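Local structure of jasmonate-induced oxygenase 2 (Arabidopsis thaliana, 6LSV) at residues L89-F100 against F157-Y168. The protein oxidises the plant hormone jasmonate to 12-hydroxyjasmonate, using iron, molecular oxygen and 2-oxoglutarate, during jasmonate-mediated defence signalling. Sequence-based numbering, arbitrary orientation.
Sequences LMDAARENWREF and FPPTIREVIDEY
Helix 89-100 and helix 161-168 run roughly antiparallel, their axes 9.5 Å apart at closest approach and their directions 138° apart, with the CA atoms of Ala93 and Val164, and of Asn96 and Ile161, nearest each other. Val164 is a knob in the hole formed by Leu89, Ala92, Ala93 and Asn96; its CG1, anti to Val164's own backbone N (chi1 -178°), lies 3.7 Å from Ala93 N. The two alanines suit this spot because their short side chains let the branched valine reach the opposing backbone. Ala93 CB also lies over one face of the Tyr168 ring, offset toward the rim near CD1, a CH-pi contact 4.1 Å from the centroid, while Leu89 CG meets that ring at its edge. Farther along, Ile161 CD1 sits centrally over the six-membered ring of Trp97, 12° off its normal, and Ile165 CD1 packs 3.5 Å from Trp97 CZ2. Asn96 supplies the polar link: Thr160 OG1 donates to Asn96 OD1 at 2.8 Å, in the carbonyl plane on a lone pair. ND2 donates to Ala92 O, which Asn96 N reaches from the opposite face; the two amide bonds restrict its rotation. Pro158 CG packs 3.6 Å from Asn96 O, and Glu99 OE2 meets the C-H edge of Phe157 near CE2, where an aromatic rim is slightly positive. Trp97 and Tyr168 also touch Leu297 on strand 294-302, in keeping with helices packed against the double-stranded beta-helix core of 2-oxoglutarate oxygenases. Apolar and CH-pi packing thus dominates toward the sheet, with one cross-segment hydrogen bond, to the Pro158-Ile161 type I turn, on the partly exposed side.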
# COMPACT_ATOMS: atom_id res chain seq x y z
N LEU A 89 -1.48 -1.66 20.07
CA LEU A 89 -1.50 -2.65 18.99
C LEU A 89 -0.79 -2.12 17.75
O LEU A 89 -0.06 -2.86 17.09
CB LEU A 89 -2.95 -3.04 18.67
CG LEU A 89 -3.13 -4.02 17.50
CD1 LEU A 89 -2.41 -5.33 17.77
CD2 LEU A 89 -4.61 -4.26 17.24
N MET A 90 -1.00 -0.83 17.44
CA MET A 90 -0.32 -0.23 16.29
C MET A 90 1.19 -0.31 16.45
O MET A 90 1.91 -0.62 15.48
CB MET A 90 -0.75 1.23 16.13
CG MET A 90 -2.24 1.42 15.93
SD MET A 90 -2.67 3.16 15.85
CE MET A 90 -2.05 3.60 14.23
N ASP A 91 1.70 -0.04 17.65
CA ASP A 91 3.14 -0.06 17.87
C ASP A 91 3.67 -1.49 17.98
O ASP A 91 4.77 -1.78 17.51
CB ASP A 91 3.49 0.74 19.12
CG ASP A 91 3.02 2.18 19.02
OD1 ASP A 91 3.37 2.86 18.03
OD2 ASP A 91 2.30 2.64 19.94
N ALA A 92 2.90 -2.39 18.60
CA ALA A 92 3.31 -3.79 18.66
C ALA A 92 3.45 -4.38 17.27
O ALA A 92 4.38 -5.15 17.00
CB ALA A 92 2.33 -4.60 19.50
N ALA A 93 2.54 -4.02 16.36
CA ALA A 93 2.64 -4.47 14.98
C ALA A 93 3.95 -3.99 14.34
O ALA A 93 4.63 -4.76 13.65
CB ALA A 93 1.44 -3.97 14.18
N ARG A 94 4.31 -2.73 14.58
CA ARG A 94 5.54 -2.21 13.99
C ARG A 94 6.77 -2.89 14.59
O ARG A 94 7.66 -3.33 13.87
CB ARG A 94 5.61 -0.70 14.18
CG ARG A 94 6.90 -0.08 13.69
CD ARG A 94 7.02 1.36 14.15
NE ARG A 94 5.96 2.20 13.61
CZ ARG A 94 4.87 2.57 14.28
NH1 ARG A 94 4.70 2.17 15.54
NH2 ARG A 94 3.96 3.34 13.69
N GLU A 95 6.82 -2.98 15.93
CA GLU A 95 8.03 -3.49 16.58
C GLU A 95 8.18 -4.99 16.41
O GLU A 95 9.31 -5.49 16.37
CB GLU A 95 8.03 -3.11 18.06
CG GLU A 95 8.10 -1.60 18.30
CD GLU A 95 9.17 -0.92 17.46
OE1 GLU A 95 10.34 -1.37 17.49
OE2 GLU A 95 8.84 0.06 16.76
N ASN A 96 7.07 -5.73 16.30
CA ASN A 96 7.16 -7.14 15.94
C ASN A 96 7.79 -7.31 14.56
O ASN A 96 8.70 -8.12 14.38
CB ASN A 96 5.77 -7.78 15.97
CG ASN A 96 5.45 -8.39 17.31
OD1 ASN A 96 5.48 -9.61 17.47
ND2 ASN A 96 5.14 -7.55 18.29
N TRP A 97 7.31 -6.54 13.58
CA TRP A 97 7.88 -6.64 12.23
C TRP A 97 9.30 -6.10 12.20
O TRP A 97 10.17 -6.68 11.53
CB TRP A 97 6.99 -5.90 11.23
CG TRP A 97 5.82 -6.72 10.79
CD1 TRP A 97 4.51 -6.57 11.17
CD2 TRP A 97 5.84 -7.85 9.91
NE1 TRP A 97 3.73 -7.52 10.57
CE2 TRP A 97 4.52 -8.32 9.79
CE3 TRP A 97 6.86 -8.49 9.20
CZ2 TRP A 97 4.19 -9.41 8.99
CZ3 TRP A 97 6.53 -9.57 8.41
CH2 TRP A 97 5.20 -10.02 8.31
N ARG A 98 9.57 -5.01 12.91
CA ARG A 98 10.94 -4.51 12.99
C ARG A 98 11.88 -5.58 13.54
O ARG A 98 13.00 -5.74 13.05
CB ARG A 98 11.00 -3.25 13.86
CG ARG A 98 12.38 -2.60 13.87
CD ARG A 98 12.54 -1.63 15.03
NE ARG A 98 11.48 -0.62 15.10
CZ ARG A 98 11.35 0.39 14.24
NH1 ARG A 98 12.20 0.53 13.23
NH2 ARG A 98 10.35 1.25 14.38
N GLU A 99 11.43 -6.33 14.55
CA GLU A 99 12.23 -7.42 15.09
C GLU A 99 12.45 -8.51 14.04
O GLU A 99 13.54 -9.08 13.95
CB GLU A 99 11.55 -7.99 16.34
CG GLU A 99 12.16 -9.29 16.86
CD GLU A 99 13.57 -9.11 17.40
OE1 GLU A 99 13.71 -8.62 18.54
OE2 GLU A 99 14.53 -9.47 16.68
N PHE A 100 11.42 -8.80 13.25
CA PHE A 100 11.57 -9.78 12.17
C PHE A 100 12.65 -9.35 11.19
O PHE A 100 13.49 -10.16 10.78
CB PHE A 100 10.23 -9.98 11.46
CG PHE A 100 10.32 -10.85 10.23
CD1 PHE A 100 10.38 -12.23 10.34
CD2 PHE A 100 10.35 -10.28 8.97
CE1 PHE A 100 10.47 -13.02 9.21
CE2 PHE A 100 10.44 -11.07 7.84
CZ PHE A 100 10.50 -12.44 7.96
N PHE A 157 9.73 -16.02 13.96
CA PHE A 157 10.71 -15.77 15.00
C PHE A 157 10.18 -14.93 16.16
O PHE A 157 10.29 -15.38 17.31
CB PHE A 157 11.98 -15.12 14.44
CG PHE A 157 12.81 -14.47 15.51
CD1 PHE A 157 13.49 -15.25 16.44
CD2 PHE A 157 12.87 -13.09 15.63
CE1 PHE A 157 14.24 -14.66 17.45
CE2 PHE A 157 13.62 -12.50 16.64
CZ PHE A 157 14.30 -13.29 17.54
N PRO A 158 9.69 -13.71 15.95
CA PRO A 158 9.09 -12.99 17.09
C PRO A 158 7.87 -13.75 17.55
O PRO A 158 6.84 -13.76 16.86
CB PRO A 158 8.72 -11.62 16.50
CG PRO A 158 9.44 -11.53 15.20
CD PRO A 158 9.48 -12.95 14.71
N PRO A 159 7.95 -14.44 18.69
CA PRO A 159 6.94 -15.47 19.00
C PRO A 159 5.53 -14.92 19.06
O PRO A 159 4.58 -15.70 18.94
CB PRO A 159 7.41 -16.01 20.36
CG PRO A 159 8.89 -15.67 20.40
CD PRO A 159 8.95 -14.32 19.77
N THR A 160 5.37 -13.61 19.20
CA THR A 160 4.06 -12.99 19.24
C THR A 160 3.57 -12.51 17.88
O THR A 160 2.40 -12.11 17.78
CB THR A 160 4.09 -11.80 20.21
OG1 THR A 160 5.22 -10.98 19.91
CG2 THR A 160 4.18 -12.28 21.64
N ILE A 161 4.41 -12.55 16.84
CA ILE A 161 4.11 -11.82 15.61
C ILE A 161 2.82 -12.32 14.98
O ILE A 161 2.01 -11.52 14.48
CB ILE A 161 5.30 -11.89 14.63
CG1 ILE A 161 5.13 -10.86 13.51
CG2 ILE A 161 5.48 -13.29 14.05
CD1 ILE A 161 6.33 -10.73 12.60
N ARG A 162 2.57 -13.63 15.00
CA ARG A 162 1.39 -14.16 14.33
C ARG A 162 0.11 -13.78 15.06
O ARG A 162 -0.93 -13.60 14.43
CB ARG A 162 1.49 -15.67 14.20
CG ARG A 162 2.66 -16.11 13.34
CD ARG A 162 2.55 -17.57 12.99
NE ARG A 162 3.65 -17.99 12.14
CZ ARG A 162 3.83 -19.24 11.72
NH1 ARG A 162 2.96 -20.18 12.06
NH2 ARG A 162 4.86 -19.54 10.94
N GLU A 163 0.17 -13.64 16.39
CA GLU A 163 -1.01 -13.19 17.12
C GLU A 163 -1.23 -11.69 16.93
O GLU A 163 -2.38 -11.24 16.91
CB GLU A 163 -0.86 -13.53 18.60
CG GLU A 163 -0.85 -15.02 18.87
CD GLU A 163 -0.59 -15.36 20.33
OE1 GLU A 163 0.44 -14.92 20.87
OE2 GLU A 163 -1.43 -16.07 20.93
N VAL A 164 -0.15 -10.92 16.77
CA VAL A 164 -0.29 -9.49 16.52
C VAL A 164 -0.77 -9.24 15.10
O VAL A 164 -1.54 -8.30 14.85
CB VAL A 164 1.04 -8.77 16.81
CG1 VAL A 164 0.88 -7.27 16.61
CG2 VAL A 164 1.49 -9.06 18.23
N ILE A 165 -0.32 -10.05 14.14
CA ILE A 165 -0.79 -9.91 12.76
C ILE A 165 -2.28 -10.18 12.68
O ILE A 165 -3.05 -9.42 12.08
CB ILE A 165 0.00 -10.83 11.81
CG1 ILE A 165 1.45 -10.36 11.65
CG2 ILE A 165 -0.66 -10.88 10.45
CD1 ILE A 165 2.37 -11.45 11.11
N ASP A 166 -2.72 -11.29 13.29
CA ASP A 166 -4.12 -11.70 13.19
C ASP A 166 -5.05 -10.65 13.80
O ASP A 166 -6.11 -10.35 13.24
CB ASP A 166 -4.33 -13.05 13.86
CG ASP A 166 -5.43 -13.86 13.22
OD1 ASP A 166 -5.50 -13.87 11.97
OD2 ASP A 166 -6.23 -14.48 13.95
N GLU A 167 -4.68 -10.10 14.95
CA GLU A 167 -5.53 -9.09 15.58
C GLU A 167 -5.45 -7.76 14.83
O GLU A 167 -6.48 -7.12 14.61
CB GLU A 167 -5.15 -8.92 17.05
CG GLU A 167 -6.24 -8.23 17.86
CD GLU A 167 -5.70 -7.55 19.11
OE1 GLU A 167 -4.55 -7.85 19.51
OE2 GLU A 167 -6.42 -6.70 19.68
N TYR A 168 -4.25 -7.35 14.43
CA TYR A 168 -4.10 -6.14 13.63
C TYR A 168 -4.93 -6.24 12.35
O TYR A 168 -5.66 -5.31 11.99
CB TYR A 168 -2.63 -5.91 13.30
CG TYR A 168 -2.30 -4.60 12.64
CD1 TYR A 168 -2.15 -3.43 13.38
CD2 TYR A 168 -2.10 -4.53 11.27
CE1 TYR A 168 -1.84 -2.23 12.77
CE2 TYR A 168 -1.78 -3.33 10.65
CZ TYR A 168 -1.65 -2.19 11.40
OH TYR A 168 -1.33 -1.01 10.77